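Local structure of aromatic-amino-acid:2-oxoglutarate transaminase (Candida albicans, 6HND) at residues 131-136 / 159-164; 425-430 / 512-517. The protein probably transfers amino groups between aromatic amino acids and 2-oxo acids such as 2-oxoglutarate, using pyridoxal 5'-phosphate as cofactor. All blocks are in the same frame, centred on the assembly; numbering follows the deposited sequence.

Interaction 1: 131-136 / 159-164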
ATOM      1  N   ALA B 131       2.677  -4.294 -12.567  1.00 36.86           N
ATOM      2  CA  ALA B 131       2.063  -5.634 -12.435  1.00 38.34           C
ATOM      3  C   ALA B 131       0.549  -5.501 -12.193  1.00 35.82           C
ATOM      4  O   ALA B 131       0.107  -4.450 -11.778  1.00 33.95           O
ATOM      5  CB  ALA B 131       2.759  -6.353 -11.305  1.00 40.02           C
ATOM      6  N   ALA B 132      -0.217  -6.556 -12.412  1.00 36.85           N
ATOM      7  CA  ALA B 132      -1.657  -6.605 -12.056  1.00 37.39           C
ATOM      8  C   ALA B 132      -1.791  -6.271 -10.570  1.00 34.80           C
ATOM      9  O   ALA B 132      -0.995  -6.802  -9.761  1.00 33.95           O
ATOM     10  CB  ALA B 132      -2.260  -7.960 -12.374  1.00 31.66           C
ATOM     11  N   VAL B 133      -2.795  -5.469 -10.233  1.00 31.14           N
ATOM     12  CA  VAL B 133      -2.973  -4.914  -8.867  1.00 35.23           C
ATOM     13  C   VAL B 133      -3.250  -6.044  -7.873  1.00 35.23           C
ATOM     14  O   VAL B 133      -2.879  -5.865  -6.710  1.00 35.84           O
ATOM     15  CB  VAL B 133      -4.072  -3.837  -8.826  1.00 36.32           C
ATOM     16  CG1 VAL B 133      -5.454  -4.430  -9.051  1.00 37.75           C
ATOM     17  CG2 VAL B 133      -4.035  -3.072  -7.520  1.00 38.24           C
ATOM     18  N   GLU B 134      -3.870  -7.142  -8.315  1.00 33.86           N
ATOM     19  CA  GLU B 134      -4.226  -8.313  -7.465  1.00 33.25           C
ATOM     20  C   GLU B 134      -2.977  -9.132  -7.104  1.00 33.50           C
ATOM     21  O   GLU B 134      -3.046  -9.948  -6.169  1.00 33.47           O
ATOM     22  CB  GLU B 134      -5.272  -9.191  -8.149  1.00 35.16           C
ATOM     23  CG  GLU B 134      -4.801  -9.845  -9.443  1.00 42.28           C
ATOM     24  CD  GLU B 134      -5.222  -9.176 -10.745  1.00 46.39           C
ATOM     25  OE1 GLU B 134      -5.602  -7.996 -10.743  1.00 44.86           O
ATOM     26  OE2 GLU B 134      -5.124  -9.850 -11.776  1.00 63.45           O
ATOM     27  N   GLY B 135      -1.875  -8.948  -7.822  1.00 31.78           N
ATOM     28  CA  GLY B 135      -0.582  -9.538  -7.459  1.00 32.13           C
ATOM     29  C   GLY B 135       0.032 -10.296  -8.617  1.00 35.31           C
ATOM     30  O   GLY B 135      -0.672 -10.563  -9.628  1.00 36.53           O
ATOM     31  N   HIS B 136       1.306 -10.655  -8.467  1.00 35.99           N
ATOM     32  CA  HIS B 136       2.038 -11.517  -9.429  1.00 34.23           C
ATOM     33  C   HIS B 136       1.454 -12.925  -9.392  1.00 34.85           C
ATOM     34  O   HIS B 136       1.110 -13.370  -8.324  1.00 37.49           O
ATOM     35  CB  HIS B 136       3.525 -11.518  -9.093  1.00 36.37           C
ATOM     36  CG  HIS B 136       4.182 -10.276  -9.548  1.00 37.03           C
ATOM     37  ND1 HIS B 136       4.723 -10.181 -10.795  1.00 36.36           N
ATOM     38  CD2 HIS B 136       4.306  -9.073  -8.964  1.00 35.72           C
ATOM     39  CE1 HIS B 136       5.188  -8.950 -10.953  1.00 38.62           C
ATOM     40  NE2 HIS B 136       4.949  -8.263  -9.848  1.00 33.12           N
ATOM     41  N   ASN B 159     -11.387 -17.080  -4.682  1.00 35.86           N
ATOM     42  CA  ASN B 159     -10.099 -16.614  -5.239  1.00 38.72           C
ATOM     43  C   ASN B 159      -9.274 -15.928  -4.143  1.00 37.49           C
ATOM     44  O   ASN B 159      -9.797 -15.683  -3.042  1.00 38.85           O
ATOM     45  CB  ASN B 159     -10.376 -15.739  -6.466  1.00 43.45           C
ATOM     46  CG  ASN B 159      -9.181 -15.541  -7.367  1.00 43.84           C
ATOM     47  OD1 ASN B 159      -8.161 -16.249  -7.257  1.00 42.52           O
ATOM     48  ND2 ASN B 159      -9.298 -14.526  -8.216  1.00 47.42           N
ATOM     49  N   VAL B 160      -8.001 -15.675  -4.431  1.00 36.52           N
ATOM     50  CA  VAL B 160      -7.091 -14.956  -3.515  1.00 37.33           C
ATOM     51  C   VAL B 160      -6.762 -13.601  -4.155  1.00 36.37           C
ATOM     52  O   VAL B 160      -6.964 -13.444  -5.358  1.00 36.77           O
ATOM     53  CB  VAL B 160      -5.856 -15.819  -3.171  1.00 39.32           C
ATOM     54  CG1 VAL B 160      -6.252 -17.019  -2.346  1.00 43.29           C
ATOM     55  CG2 VAL B 160      -5.089 -16.299  -4.380  1.00 38.27           C
ATOM     56  N   PHE B 161      -6.241 -12.683  -3.347  1.00 33.89           N
ATOM     57  CA  PHE B 161      -5.834 -11.308  -3.718  1.00 34.00           C
ATOM     58  C   PHE B 161      -4.675 -10.878  -2.808  1.00 33.61           C
ATOM     59  O   PHE B 161      -4.847 -10.873  -1.580  1.00 34.88           O
ATOM     60  CB  PHE B 161      -7.026 -10.375  -3.550  1.00 30.34           C
ATOM     61  CG  PHE B 161      -6.842  -9.022  -4.157  1.00 31.50           C
ATOM     62  CD1 PHE B 161      -6.211  -8.013  -3.454  1.00 32.59           C
ATOM     63  CD2 PHE B 161      -7.340  -8.745  -5.419  1.00 31.98           C
ATOM     64  CE1 PHE B 161      -6.067  -6.755  -4.012  1.00 32.93           C
ATOM     65  CE2 PHE B 161      -7.213  -7.484  -5.968  1.00 32.00           C
ATOM     66  CZ  PHE B 161      -6.575  -6.491  -5.259  1.00 34.35           C
ATOM     67  N   ILE B 162      -3.535 -10.530  -3.393  1.00 32.56           N
ATOM     68  CA  ILE B 162      -2.341 -10.101  -2.620  1.00 34.14           C
ATOM     69  C   ILE B 162      -2.658  -8.738  -1.986  1.00 33.74           C
ATOM     70  O   ILE B 162      -3.109  -7.827  -2.717  1.00 34.91           O
ATOM     71  CB  ILE B 162      -1.089 -10.060  -3.508  1.00 33.65           C
ATOM     72  CG1 ILE B 162      -0.804 -11.410  -4.162  1.00 34.21           C
ATOM     73  CG2 ILE B 162       0.102  -9.543  -2.712  1.00 37.15           C
ATOM     74  CD1 ILE B 162      -0.874 -12.596  -3.203  1.00 33.02           C
ATOM     75  N   THR B 163      -2.415  -8.624  -0.674  1.00 31.48           N
ATOM     76  CA  THR B 163      -2.579  -7.386   0.126  1.00 29.82           C
ATOM     77  C   THR B 163      -1.235  -6.912   0.662  1.00 30.04           C
ATOM     78  O   THR B 163      -0.214  -7.596   0.447  1.00 30.76           O
ATOM     79  CB  THR B 163      -3.519  -7.623   1.303  1.00 29.29           C
ATOM     80  OG1 THR B 163      -2.823  -8.524   2.170  1.00 30.38           O
ATOM     81  CG2 THR B 163      -4.856  -8.195   0.869  1.00 32.11           C
ATOM     82  N   THR B 164      -1.246  -5.800   1.385  1.00 30.61           N
ATOM     83  CA  THR B 164      -0.030  -5.268   2.041  1.00 32.08           C
ATOM     84  C   THR B 164      -0.021  -5.662   3.525  1.00 31.46           C
ATOM     85  O   THR B 164       0.706  -5.030   4.276  1.00 31.22           O
ATOM     86  CB  THR B 164       0.111  -3.773   1.741  1.00 32.44           C
ATOM     87  OG1 THR B 164      -1.038  -3.015   2.143  1.00 31.84           O
ATOM     88  CG2 THR B 164       0.345  -3.560   0.260  1.00 32.48           C
TER
HETATM   89  O   HOH W   1      -2.747  -5.641  -4.057  1.00 39.99           O
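Glu134 and Phe161 face each other with CA atoms 5.1 Å apart, where a type I beta turn from Ala132 to Gly135 meets strand 158-163. One direct backbone hydrogen bond joins them, from Ile162 N to Glu134 O at 2.9 Å, with an N-H...O angle of 157°. A bridging water lies beside it and donates to both Val133 O (2.7 Å) and Ile162 O (2.6 Å). The turn is closed by Gly135 N bonding to Ala132 O. Gly135 has phi 128°, a backbone shape suited to glycine, and its CA packs 3.8 Å from Ile162 CG1.

Among side chains, the Phe161 ring lies against Glu134. Turned away from its own backbone N (chi1 -168°), the ring reaches toward the turn, and Glu134 CA sits over one face in a CH-pi contact, 3.8 Å from the ring centroid. Glu134 CB approaches Phe161 CE2 to 3.4 Å, whereas the carboxylate leads away from the strand.

Because Phe161 and Thr163 pair with Ile352 and Gly350, Ile162 N points outward from this end strand of the seven-stranded sheet. The turn supplies its acceptor, and the water bridges the carbonyls of Val133 and Ile162, so polar backbone atoms are paired within a buried contact.

Interaction 2: 425-430 / 512-517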
ATOM      1  N   LYS B 425      -0.794 -17.081  45.701  1.00 43.66           N
ATOM      2  CA  LYS B 425      -1.761 -16.394  46.602  1.00 49.84           C
ATOM      3  C   LYS B 425      -3.091 -16.143  45.870  1.00 43.58           C
ATOM      4  O   LYS B 425      -4.051 -15.739  46.537  1.00 43.38           O
ATOM      5  CB  LYS B 425      -1.134 -15.118  47.177  1.00 52.33           C
ATOM      6  CG  LYS B 425       0.056 -15.373  48.094  1.00 57.62           C
ATOM      7  CD  LYS B 425       0.441 -14.186  48.947  1.00 69.05           C
ATOM      8  CE  LYS B 425      -0.484 -13.943  50.127  1.00 73.89           C
ATOM      9  NZ  LYS B 425      -0.413 -15.034  51.129  1.00 72.69           N
ATOM     10  N   GLY B 426      -3.160 -16.356  44.556  1.00 42.45           N
ATOM     11  CA  GLY B 426      -4.399 -16.141  43.771  1.00 44.62           C
ATOM     12  C   GLY B 426      -4.627 -14.687  43.358  1.00 40.04           C
ATOM     13  O   GLY B 426      -5.738 -14.368  42.988  1.00 42.32           O
ATOM     14  N   TYR B 427      -3.604 -13.834  43.361  1.00 41.71           N
ATOM     15  CA  TYR B 427      -3.736 -12.417  42.933  1.00 46.10           C
ATOM     16  C   TYR B 427      -3.819 -12.359  41.401  1.00 42.92           C
ATOM     17  O   TYR B 427      -4.444 -11.436  40.844  1.00 41.74           O
ATOM     18  CB  TYR B 427      -2.570 -11.548  43.424  1.00 45.80           C
ATOM     19  CG  TYR B 427      -2.335 -11.469  44.914  1.00 44.49           C
ATOM     20  CD1 TYR B 427      -3.331 -11.682  45.848  1.00 41.99           C
ATOM     21  CD2 TYR B 427      -1.082 -11.119  45.384  1.00 48.02           C
ATOM     22  CE1 TYR B 427      -3.080 -11.575  47.209  1.00 48.12           C
ATOM     23  CE2 TYR B 427      -0.808 -11.019  46.734  1.00 46.41           C
ATOM     24  CZ  TYR B 427      -1.809 -11.240  47.653  1.00 50.37           C
ATOM     25  OH  TYR B 427      -1.489 -11.138  48.976  1.00 55.91           O
ATOM     26  N   VAL B 428      -3.164 -13.300  40.732  1.00 40.30           N
ATOM     27  CA  VAL B 428      -3.097 -13.336  39.249  1.00 38.69           C
ATOM     28  C   VAL B 428      -3.436 -14.750  38.789  1.00 41.79           C
ATOM     29  O   VAL B 428      -3.268 -15.710  39.574  1.00 46.58           O
ATOM     30  CB  VAL B 428      -1.725 -12.874  38.723  1.00 38.80           C
ATOM     31  CG1 VAL B 428      -1.367 -11.464  39.204  1.00 37.99           C
ATOM     32  CG2 VAL B 428      -0.624 -13.872  39.064  1.00 39.37           C
ATOM     33  N   ASP B 429      -3.930 -14.857  37.561  1.00 43.42           N
ATOM     34  CA  ASP B 429      -4.156 -16.150  36.870  1.00 42.04           C
ATOM     35  C   ASP B 429      -3.794 -15.906  35.417  1.00 45.88           C
ATOM     36  O   ASP B 429      -3.586 -14.724  35.060  1.00 47.62           O
ATOM     37  CB  ASP B 429      -5.597 -16.645  37.020  1.00 42.42           C
ATOM     38  CG  ASP B 429      -5.747 -18.153  36.865  1.00 40.38           C
ATOM     39  OD1 ASP B 429      -4.797 -18.796  36.408  1.00 39.17           O
ATOM     40  OD2 ASP B 429      -6.812 -18.661  37.207  1.00 46.65           O
ATOM     41  N   VAL B 430      -3.717 -16.984  34.645  1.00 44.86           N
ATOM     42  CA  VAL B 430      -3.345 -16.968  33.211  1.00 45.08           C
ATOM     43  C   VAL B 430      -4.303 -17.897  32.485  1.00 47.96           C
ATOM     44  O   VAL B 430      -4.555 -18.995  33.011  1.00 51.79           O
ATOM     45  CB  VAL B 430      -1.900 -17.432  33.009  1.00 50.11           C
ATOM     46  CG1 VAL B 430      -1.172 -16.493  32.082  1.00 53.70           C
ATOM     47  CG2 VAL B 430      -1.149 -17.536  34.324  1.00 59.74           C
ATOM     48  N   ALA B 512       5.694  -6.921  40.780  1.00 41.80           N
ATOM     49  CA  ALA B 512       4.919  -5.661  40.758  1.00 42.58           C
ATOM     50  C   ALA B 512       3.475  -5.901  41.236  1.00 42.67           C
ATOM     51  O   ALA B 512       2.973  -5.078  42.008  1.00 38.05           O
ATOM     52  CB  ALA B 512       4.963  -5.079  39.370  1.00 46.36           C
ATOM     53  N   VAL B 513       2.815  -6.988  40.801  1.00 43.67           N
ATOM     54  CA  VAL B 513       1.403  -7.271  41.197  1.00 40.32           C
ATOM     55  C   VAL B 513       1.385  -7.606  42.687  1.00 40.67           C
ATOM     56  O   VAL B 513       0.502  -7.071  43.409  1.00 37.23           O
ATOM     57  CB  VAL B 513       0.715  -8.374  40.369  1.00 42.96           C
ATOM     58  CG1 VAL B 513      -0.726  -8.537  40.829  1.00 44.69           C
ATOM     59  CG2 VAL B 513       0.744  -8.118  38.865  1.00 43.48           C
ATOM     60  N   TYR B 514       2.317  -8.454  43.125  1.00 43.95           N
ATOM     61  CA  TYR B 514       2.500  -8.843  44.544  1.00 45.39           C
ATOM     62  C   TYR B 514       2.606  -7.595  45.426  1.00 43.84           C
ATOM     63  O   TYR B 514       1.848  -7.499  46.406  1.00 41.36           O
ATOM     64  CB  TYR B 514       3.752  -9.691  44.769  1.00 48.12           C
ATOM     65  CG  TYR B 514       3.828 -10.172  46.197  1.00 49.88           C
ATOM     66  CD1 TYR B 514       2.996 -11.189  46.629  1.00 49.42           C
ATOM     67  CD2 TYR B 514       4.660  -9.568  47.132  1.00 53.38           C
ATOM     68  CE1 TYR B 514       3.006 -11.620  47.943  1.00 55.45           C
ATOM     69  CE2 TYR B 514       4.682  -9.989  48.457  1.00 58.19           C
ATOM     70  CZ  TYR B 514       3.848 -11.020  48.867  1.00 56.24           C
ATOM     71  OH  TYR B 514       3.811 -11.473  50.156  1.00 53.63           O
ATOM     72  N   GLU B 515       3.514  -6.671  45.099  1.00 42.50           N
ATOM     73  CA  GLU B 515       3.699  -5.449  45.915  1.00 44.78           C
ATOM     74  C   GLU B 515       2.388  -4.676  45.900  1.00 43.12           C
ATOM     75  O   GLU B 515       1.976  -4.187  46.962  1.00 48.76           O
ATOM     76  CB  GLU B 515       4.848  -4.570  45.428  1.00 52.43           C
ATOM     77  CG  GLU B 515       5.347  -3.590  46.496  1.00 54.77           C
ATOM     78  CD  GLU B 515       5.951  -2.296  45.955  1.00 58.27           C
ATOM     79  OE1 GLU B 515       5.327  -1.207  46.154  1.00 54.21           O
ATOM     80  OE2 GLU B 515       7.032  -2.366  45.315  1.00 52.15           O
ATOM     81  N   PHE B 516       1.736  -4.586  44.748  1.00 41.68           N
ATOM     82  CA  PHE B 516       0.534  -3.728  44.583  1.00 43.10           C
ATOM     83  C   PHE B 516      -0.560  -4.252  45.518  1.00 43.07           C
ATOM     84  O   PHE B 516      -1.184  -3.425  46.235  1.00 44.11           O
ATOM     85  CB  PHE B 516       0.127  -3.651  43.113  1.00 43.24           C
ATOM     86  CG  PHE B 516      -1.195  -2.982  42.857  1.00 41.01           C
ATOM     87  CD1 PHE B 516      -1.294  -1.605  42.816  1.00 46.61           C
ATOM     88  CD2 PHE B 516      -2.318  -3.732  42.593  1.00 40.84           C
ATOM     89  CE1 PHE B 516      -2.508  -0.988  42.566  1.00 47.60           C
ATOM     90  CE2 PHE B 516      -3.531  -3.119  42.341  1.00 45.13           C
ATOM     91  CZ  PHE B 516      -3.628  -1.748  42.334  1.00 46.70           C
ATOM     92  N   PHE B 517      -0.750  -5.575  45.549  1.00 42.69           N
ATOM     93  CA  PHE B 517      -1.722  -6.273  46.438  1.00 45.21           C
ATOM     94  C   PHE B 517      -1.319  -6.128  47.920  1.00 45.65           C
ATOM     95  O   PHE B 517      -2.197  -5.769  48.748  1.00 48.30           O
ATOM     96  CB  PHE B 517      -1.900  -7.729  45.997  1.00 46.47           C
ATOM     97  CG  PHE B 517      -3.036  -7.936  45.017  1.00 46.54           C
ATOM     98  CD1 PHE B 517      -2.901  -7.575  43.680  1.00 43.70           C
ATOM     99  CD2 PHE B 517      -4.257  -8.444  45.446  1.00 42.54           C
ATOM    100  CE1 PHE B 517      -3.941  -7.763  42.787  1.00 44.29           C
ATOM    101  CE2 PHE B 517      -5.302  -8.618  44.559  1.00 43.01           C
ATOM    102  CZ  PHE B 517      -5.138  -8.281  43.229  1.00 46.85           C
TER
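Tyr427 and Phe517 form an offset stack, with ring centroids 4.4 Å apart and planes inclined by 14°. Each side chain covers the other's ring with its own CB: Tyr427 CB stands 3.8 Å from the Phe517 centroid, almost on the ring normal, and Phe517 CB is 3.6 Å from the Tyr427 centroid. The two side chains therefore run past each other in opposite directions. Tyr514 comes to the edge of the Tyr427 ring, its CD1 3.8 Å from Tyr427 CE2. One turn back along the helix from Phe517, Val513 meets Val428 tip to tip, Val428 CG1 against Val513 CG1 at a tight 3.4 Å.

Lys425 backs the stack. Its CB lies over the Tyr427 face opposite Phe517, and its chain, extended at chi2 (-164°), carries CD in plane to the edge of the Tyr514 ring, 3.8 Å from Tyr514 CE1. Gly426, with phi 83°, ends helix 421-424 in a Schellman motif and turns the chain into strand 428-430.

On the helix, Val513, Tyr514 and Phe517 occupy one side, consistent with i, i+1 and i+4 spacing. Val428 and Val513 also touch Phe441, and Phe517 touches Ile443, so helix 499-518 packs against edge strand 428-430 and its neighbour 438-443, while Phe516 meets helix 451-465.

Both segments of interaction 1 precede those of interaction 2 in the sequence, and their centres lie 48 Å apart, on opposite sides of the chain's centre, with nearest atoms about 30 Å apart. They share no sheet or helix. Residues 159-164 belong to an outermost strand of the mixed seven-stranded sheet, whereas 425-430 include an outermost strand of the antiparallel four-stranded sheet. This division is consistent with the large, cofactor-binding and small domains of this aminotransferase family. Interaction 1 is the one near the cofactor, Val133's side chain being about 10 Å from a bound pyridoxal phosphate; interaction 2 lies away from the cofactor and potassium sites and packs the last helix, 499-518, on the four-stranded sheet.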